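Local coordinates for putative nucleolar GTP-binding protein 1 (Plasmodium falciparum, PDB 2QU8) that probably acts as a GTPase of the nucleolar NOG1 family, here holding GDP, though its precise role in the malaria parasite is unproven, at residues Pro27-Gly41 with Ile108-Cys122. Residues are numbered along the deposited sequence; the frame is centred on the assembly and turned at random.
Sequences PHKKTIILSGAPNVG and INGVILFIIDISEQC. With GDP (guanosine-5'-diphosphate), chain B.
Asp-117 OD2, at the end of a strand whose neighbour leads into Val-40, is gripped twice: Cys-122 N donates to it at 2.9 Å, nearly in line with its C-O bond, and Lys-151 makes a salt bridge; Val-40 sets CG1 against Asp-117 CB, 3.7 Å away. The two parallel strands, 30-35 and 110-117, are adjacent in the middle of the sheet of what appears to be a Ras-like P-loop GTPase domain.

At the far end, Asn-109 N donates to Pro-27 O, its backbone O accepts from Thr-31 N, and its ND2 runs almost straight (177°) to His-28 O at 2.9 Å. His-28 O lies in the plane of the Asn-109 amide, whereas ND2 stands above the His-28 carbonyl plane. CG lies anti to the Asn-109 backbone N (chi1 178°), which sends the amide across to the 27-30 loop; OD1 is held by Gln-207 of the long C-terminal helix. Bonds then alternate: Val-111 N to Thr-31 O, Ile-33 N to Val-111 O, Leu-113 N to Ile-33 O, Ser-35 N to Leu-113 O, Ile-115 N to Ser-35 O.

On one face Leu-34 and Leu-113 lie side by side, CD2 to CD2 at 3.7 Å. On the other, the CD1 methyls of Ile-33 and Ile-112 meet 3.8 Å apart. Next along, Ser-35 OG sits near the edge of the Phe-114 ring, 3.3 Å from CD1, and bonds to Leu-87 O; Gly-36 CA makes a CH-pi contact over a face of that ring.

In the probable P-loop, Asn-39 N bonds GDP O1B and Gly-41 N bonds O3A. A water accepts from Ala-37 N and donates to Ile-115 O, while Val-40 CG2 rests 3.9 Å from Ile-115 CG2.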
loop_
_atom_site.group_PDB
_atom_site.type_symbol
_atom_site.label_atom_id
_atom_site.label_comp_id
_atom_site.label_asym_id
_atom_site.label_seq_id
_atom_site.Cartn_x
_atom_site.Cartn_y
_atom_site.Cartn_z
ATOM N N PRO A 27 12.865 10.021 -1.309
ATOM C CA PRO A 27 12.487 9.227 -0.127
ATOM C C PRO A 27 11.763 10.027 0.965
ATOM O O PRO A 27 11.183 9.433 1.879
ATOM C CB PRO A 27 13.833 8.722 0.392
ATOM C CG PRO A 27 14.796 9.785 -0.008
ATOM C CD PRO A 27 14.316 10.288 -1.345
ATOM N N HIS A 28 11.779 11.353 0.852
ATOM C CA HIS A 28 11.205 12.233 1.871
ATOM C C HIS A 28 9.765 12.666 1.572
ATOM O O HIS A 28 9.028 13.051 2.485
ATOM C CB HIS A 28 12.095 13.467 2.064
ATOM C CG HIS A 28 13.551 13.151 2.237
ATOM N ND1 HIS A 28 14.098 12.793 3.450
ATOM C CD2 HIS A 28 14.579 13.160 1.351
ATOM C CE1 HIS A 28 15.396 12.584 3.304
ATOM N NE2 HIS A 28 15.713 12.803 2.040
ATOM N N LYS A 29 9.360 12.597 0.306
ATOM C CA LYS A 29 8.001 12.979 -0.088
ATOM C C LYS A 29 6.990 11.968 0.450
ATOM O O LYS A 29 7.224 10.766 0.404
ATOM C CB LYS A 29 7.881 13.097 -1.617
ATOM C CG LYS A 29 6.674 13.925 -2.108
ATOM C CD LYS A 29 6.504 13.872 -3.631
ATOM C CE LYS A 29 5.661 15.032 -4.162
ATOM N NZ LYS A 29 5.208 14.838 -5.590
ATOM N N LYS A 30 5.869 12.469 0.964
ATOM C CA LYS A 30 4.755 11.617 1.378
ATOM C C LYS A 30 4.355 10.683 0.230
ATOM O O LYS A 30 4.120 11.130 -0.895
ATOM C CB LYS A 30 3.569 12.464 1.829
ATOM C CG LYS A 30 3.860 13.330 3.049
ATOM C CD LYS A 30 2.630 14.116 3.486
ATOM C CE LYS A 30 2.332 15.273 2.558
ATOM N NZ LYS A 30 3.465 16.251 2.503
ATOM N N THR A 31 4.295 9.387 0.522
ATOM C CA THR A 31 4.131 8.380 -0.516
ATOM C C THR A 31 3.079 7.333 -0.175
ATOM O O THR A 31 3.033 6.822 0.947
ATOM C CB THR A 31 5.482 7.642 -0.777
ATOM O OG1 THR A 31 6.500 8.589 -1.117
ATOM C CG2 THR A 31 5.357 6.600 -1.902
ATOM N N ILE A 32 2.250 6.997 -1.155
ATOM C CA ILE A 32 1.490 5.753 -1.091
ATOM C C ILE A 32 2.262 4.669 -1.867
ATOM O O ILE A 32 2.569 4.826 -3.049
ATOM C CB ILE A 32 0.043 5.916 -1.621
ATOM C CG1 ILE A 32 -0.722 6.961 -0.788
ATOM C CG2 ILE A 32 -0.703 4.596 -1.570
ATOM C CD1 ILE A 32 -2.003 7.421 -1.458
ATOM N N ILE A 33 2.598 3.588 -1.180
ATOM C CA ILE A 33 3.287 2.462 -1.802
ATOM C C ILE A 33 2.253 1.417 -2.163
ATOM O O ILE A 33 1.632 0.830 -1.278
ATOM C CB ILE A 33 4.348 1.859 -0.847
ATOM C CG1 ILE A 33 5.371 2.935 -0.467
ATOM C CG2 ILE A 33 5.021 0.612 -1.487
ATOM C CD1 ILE A 33 6.100 2.674 0.860
ATOM N N LEU A 34 2.050 1.195 -3.459
ATOM C CA LEU A 34 1.078 0.200 -3.895
ATOM C C LEU A 34 1.651 -1.209 -3.873
ATOM O O LEU A 34 2.780 -1.446 -4.321
ATOM C CB LEU A 34 0.526 0.525 -5.283
ATOM C CG LEU A 34 -0.456 1.696 -5.365
ATOM C CD1 LEU A 34 -0.558 2.155 -6.814
ATOM C CD2 LEU A 34 -1.827 1.304 -4.803
ATOM N N SER A 35 0.842 -2.138 -3.374
ATOM C CA SER A 35 1.202 -3.551 -3.312
ATOM C C SER A 35 -0.048 -4.411 -3.514
ATOM O O SER A 35 -1.170 -3.937 -3.341
ATOM C CB SER A 35 1.884 -3.849 -1.973
ATOM O OG SER A 35 2.261 -5.213 -1.866
ATOM N N GLY A 36 0.146 -5.671 -3.885
ATOM C CA GLY A 36 -0.961 -6.552 -4.224
ATOM C C GLY A 36 -0.637 -7.403 -5.433
ATOM O O GLY A 36 0.255 -7.062 -6.215
ATOM N N ALA A 37 -1.365 -8.507 -5.588
ATOM C CA ALA A 37 -1.132 -9.465 -6.674
ATOM C C ALA A 37 -1.263 -8.827 -8.060
ATOM O O ALA A 37 -1.841 -7.744 -8.192
ATOM C CB ALA A 37 -2.071 -10.647 -6.539
ATOM N N PRO A 38 -0.680 -9.475 -9.098
ATOM C CA PRO A 38 -0.913 -8.984 -10.449
ATOM C C PRO A 38 -2.404 -8.915 -10.780
ATOM O O PRO A 38 -3.169 -9.797 -10.390
ATOM C CB PRO A 38 -0.215 -10.029 -11.330
ATOM C CG PRO A 38 0.854 -10.608 -10.442
ATOM C CD PRO A 38 0.202 -10.661 -9.089
ATOM N N ASN A 39 -2.783 -7.844 -11.473
ATOM C CA ASN A 39 -4.129 -7.636 -12.027
ATOM C C ASN A 39 -5.227 -7.324 -11.008
ATOM O O ASN A 39 -6.413 -7.518 -11.280
ATOM C CB ASN A 39 -4.525 -8.774 -12.978
ATOM C CG ASN A 39 -3.560 -8.896 -14.145
ATOM O OD1 ASN A 39 -2.815 -9.866 -14.242
ATOM N ND2 ASN A 39 -3.536 -7.889 -15.003
ATOM N N VAL A 40 -4.822 -6.804 -9.857
ATOM C CA VAL A 40 -5.798 -6.415 -8.817
ATOM C C VAL A 40 -6.269 -4.978 -8.944
ATOM O O VAL A 40 -7.227 -4.594 -8.281
ATOM C CB VAL A 40 -5.288 -6.675 -7.373
ATOM C CG1 VAL A 40 -5.008 -8.145 -7.176
ATOM C CG2 VAL A 40 -4.062 -5.797 -7.042
ATOM N N GLY A 41 -5.594 -4.199 -9.790
ATOM C CA GLY A 41 -5.955 -2.791 -10.045
ATOM C C GLY A 41 -4.991 -1.745 -9.507
ATOM O O GLY A 41 -5.375 -0.587 -9.311
ATOM N N ILE A 108 11.019 4.377 2.639
ATOM C CA ILE A 108 10.519 5.686 2.184
ATOM C C ILE A 108 9.481 6.234 3.176
ATOM O O ILE A 108 8.951 5.486 3.996
ATOM C CB ILE A 108 9.875 5.580 0.762
ATOM C CG1 ILE A 108 10.827 4.910 -0.241
ATOM C CG2 ILE A 108 9.396 6.937 0.240
ATOM C CD1 ILE A 108 11.851 5.807 -0.895
ATOM N N ASN A 109 9.203 7.537 3.093
ATOM C CA ASN A 109 8.173 8.196 3.904
ATOM C C ASN A 109 6.780 7.824 3.379
ATOM O O ASN A 109 6.107 8.635 2.743
ATOM C CB ASN A 109 8.406 9.719 3.880
ATOM C CG ASN A 109 7.351 10.513 4.658
ATOM O OD1 ASN A 109 6.600 9.968 5.459
ATOM N ND2 ASN A 109 7.306 11.816 4.414
ATOM N N GLY A 110 6.350 6.591 3.644
ATOM C CA GLY A 110 5.129 6.075 3.023
ATOM C C GLY A 110 4.145 5.266 3.852
ATOM O O GLY A 110 4.467 4.770 4.940
ATOM N N VAL A 111 2.931 5.155 3.315
ATOM C CA VAL A 111 1.898 4.264 3.820
ATOM C C VAL A 111 1.671 3.209 2.727
ATOM O O VAL A 111 1.745 3.528 1.544
ATOM C CB VAL A 111 0.585 5.046 4.127
ATOM C CG1 VAL A 111 0.073 5.786 2.892
ATOM C CG2 VAL A 111 -0.493 4.134 4.671
ATOM N N ILE A 112 1.419 1.964 3.115
ATOM C CA ILE A 112 1.189 0.897 2.129
ATOM C C ILE A 112 -0.278 0.849 1.762
ATOM O O ILE A 112 -1.142 0.898 2.639
ATOM C CB ILE A 112 1.584 -0.511 2.665
ATOM C CG1 ILE A 112 2.922 -0.473 3.411
ATOM C CG2 ILE A 112 1.584 -1.577 1.528
ATOM C CD1 ILE A 112 4.119 -0.007 2.581
ATOM N N LEU A 113 -0.567 0.785 0.468
ATOM C CA LEU A 113 -1.899 0.408 0.030
ATOM C C LEU A 113 -1.790 -0.970 -0.617
ATOM O O LEU A 113 -1.305 -1.092 -1.743
ATOM C CB LEU A 113 -2.501 1.438 -0.936
ATOM C CG LEU A 113 -3.883 1.143 -1.548
ATOM C CD1 LEU A 113 -4.945 0.772 -0.505
ATOM C CD2 LEU A 113 -4.352 2.329 -2.370
ATOM N N PHE A 114 -2.217 -1.992 0.123
ATOM C CA PHE A 114 -2.261 -3.367 -0.366
ATOM C C PHE A 114 -3.658 -3.658 -0.880
ATOM O O PHE A 114 -4.634 -3.672 -0.116
ATOM C CB PHE A 114 -1.849 -4.396 0.711
ATOM C CG PHE A 114 -1.696 -5.803 0.174
ATOM C CD1 PHE A 114 -0.457 -6.266 -0.266
ATOM C CD2 PHE A 114 -2.797 -6.650 0.075
ATOM C CE1 PHE A 114 -0.316 -7.561 -0.780
ATOM C CE2 PHE A 114 -2.668 -7.943 -0.441
ATOM C CZ PHE A 114 -1.427 -8.396 -0.864
ATOM N N ILE A 115 -3.744 -3.895 -2.184
ATOM C CA ILE A 115 -5.019 -4.087 -2.837
ATOM C C ILE A 115 -5.330 -5.568 -3.025
ATOM O O ILE A 115 -4.508 -6.329 -3.549
ATOM C CB ILE A 115 -5.096 -3.338 -4.189
ATOM C CG1 ILE A 115 -4.839 -1.833 -3.974
ATOM C CG2 ILE A 115 -6.451 -3.605 -4.869
ATOM C CD1 ILE A 115 -4.920 -0.967 -5.226
ATOM N N ILE A 116 -6.520 -5.950 -2.562
ATOM C CA ILE A 116 -7.098 -7.261 -2.788
ATOM C C ILE A 116 -8.265 -7.100 -3.758
ATOM O O ILE A 116 -9.192 -6.318 -3.515
ATOM C CB ILE A 116 -7.603 -7.916 -1.460
ATOM C CG1 ILE A 116 -6.436 -8.165 -0.490
ATOM C CG2 ILE A 116 -8.378 -9.224 -1.737
ATOM C CD1 ILE A 116 -6.855 -8.600 0.917
ATOM N N ASP A 117 -8.187 -7.825 -4.868
ATOM C CA ASP A 117 -9.294 -7.970 -5.810
ATOM C C ASP A 117 -10.285 -9.020 -5.274
ATOM O O ASP A 117 -10.073 -10.229 -5.423
ATOM C CB ASP A 117 -8.729 -8.362 -7.187
ATOM C CG ASP A 117 -9.805 -8.699 -8.209
ATOM O OD1 ASP A 117 -11.001 -8.420 -7.970
ATOM O OD2 ASP A 117 -9.443 -9.249 -9.267
ATOM N N ILE A 118 -11.362 -8.553 -4.633
ATOM C CA ILE A 118 -12.350 -9.460 -4.032
ATOM C C ILE A 118 -13.258 -10.160 -5.037
ATOM O O ILE A 118 -14.007 -11.054 -4.664
ATOM C CB ILE A 118 -13.234 -8.780 -2.943
ATOM C CG1 ILE A 118 -13.956 -7.535 -3.478
ATOM C CG2 ILE A 118 -12.424 -8.515 -1.678
ATOM C CD1 ILE A 118 -15.201 -7.150 -2.635
ATOM N N SER A 119 -13.201 -9.748 -6.302
ATOM C CA SER A 119 -13.886 -10.474 -7.372
ATOM C C SER A 119 -13.092 -11.705 -7.853
ATOM O O SER A 119 -13.644 -12.573 -8.542
ATOM C CB SER A 119 -14.196 -9.546 -8.551
ATOM O OG SER A 119 -13.046 -9.288 -9.345
ATOM N N GLU A 120 -11.807 -11.753 -7.496
ATOM C CA GLU A 120 -10.867 -12.832 -7.859
ATOM C C GLU A 120 -10.561 -12.959 -9.364
ATOM O O GLU A 120 -9.896 -13.908 -9.780
ATOM C CB GLU A 120 -11.286 -14.177 -7.245
ATOM C CG GLU A 120 -11.254 -14.181 -5.727
ATOM C CD GLU A 120 -11.946 -15.387 -5.107
ATOM O OE1 GLU A 120 -12.659 -16.114 -5.825
ATOM O OE2 GLU A 120 -11.783 -15.597 -3.889
ATOM N N GLN A 121 -11.028 -11.995 -10.160
ATOM C CA GLN A 121 -10.754 -11.937 -11.605
ATOM C C GLN A 121 -9.255 -11.843 -11.925
ATOM O O GLN A 121 -8.832 -12.207 -13.029
ATOM C CB GLN A 121 -11.515 -10.776 -12.264
ATOM C CG GLN A 121 -13.048 -10.948 -12.305
ATOM C CD GLN A 121 -13.758 -9.929 -13.217
ATOM O OE1 GLN A 121 -13.149 -8.992 -13.733
ATOM N NE2 GLN A 121 -15.053 -10.122 -13.412
ATOM N N CYS A 122 -8.471 -11.366 -10.951
ATOM C CA CYS A 122 -7.013 -11.266 -11.058
ATOM C C CYS A 122 -6.350 -12.635 -11.222
ATOM O O CYS A 122 -5.194 -12.727 -11.633
ATOM C CB CYS A 122 -6.430 -10.570 -9.822
ATOM S SG CYS A 122 -6.599 -11.513 -8.278
HETATM P PB GDP B . -2.394 -4.227 -11.764
HETATM O O1B GDP B . -1.672 -5.277 -12.591
HETATM O O2B GDP B . -2.301 -4.612 -10.313
HETATM O O3B GDP B . -1.670 -2.937 -11.990
HETATM O O3A GDP B . -3.935 -4.142 -12.197
HETATM P PA GDP B . -4.499 -3.273 -13.443
HETATM O O1A GDP B . -3.582 -3.421 -14.643
HETATM O O2A GDP B . -4.659 -1.833 -13.061
HETATM O "O5'" GDP B . -5.901 -4.003 -13.682
HETATM C "C5'" GDP B . -5.931 -5.345 -14.193
HETATM C "C4'" GDP B . -7.232 -5.597 -14.943
HETATM O "O4'" GDP B . -8.338 -5.325 -14.071
HETATM C "C3'" GDP B . -7.398 -4.655 -16.128
HETATM O "O3'" GDP B . -8.059 -5.351 -17.184
HETATM C "C2'" GDP B . -8.295 -3.565 -15.585
HETATM O "O2'" GDP B . -8.997 -2.878 -16.621
HETATM C "C1'" GDP B . -9.203 -4.349 -14.656
HETATM N N9 GDP B . -9.772 -3.572 -13.539
HETATM C C8 GDP B . -9.136 -2.611 -12.838
HETATM N N7 GDP B . -9.941 -2.122 -11.863
HETATM C C5 GDP B . -11.114 -2.782 -11.935
HETATM C C6 GDP B . -12.395 -2.760 -11.191
HETATM O O6 GDP B . -12.553 -1.962 -10.238
HETATM N N1 GDP B . -13.370 -3.602 -11.580
HETATM C C2 GDP B . -13.216 -4.466 -12.605
HETATM N N2 GDP B . -14.245 -5.290 -12.931
HETATM N N3 GDP B . -12.060 -4.543 -13.321
HETATM C C4 GDP B . -10.994 -3.745 -13.036
HETATM O O HOH W 1 -3.554 -8.822 -3.832
HETATM O O HOH W 2 -3.051 -12.351 -9.822
#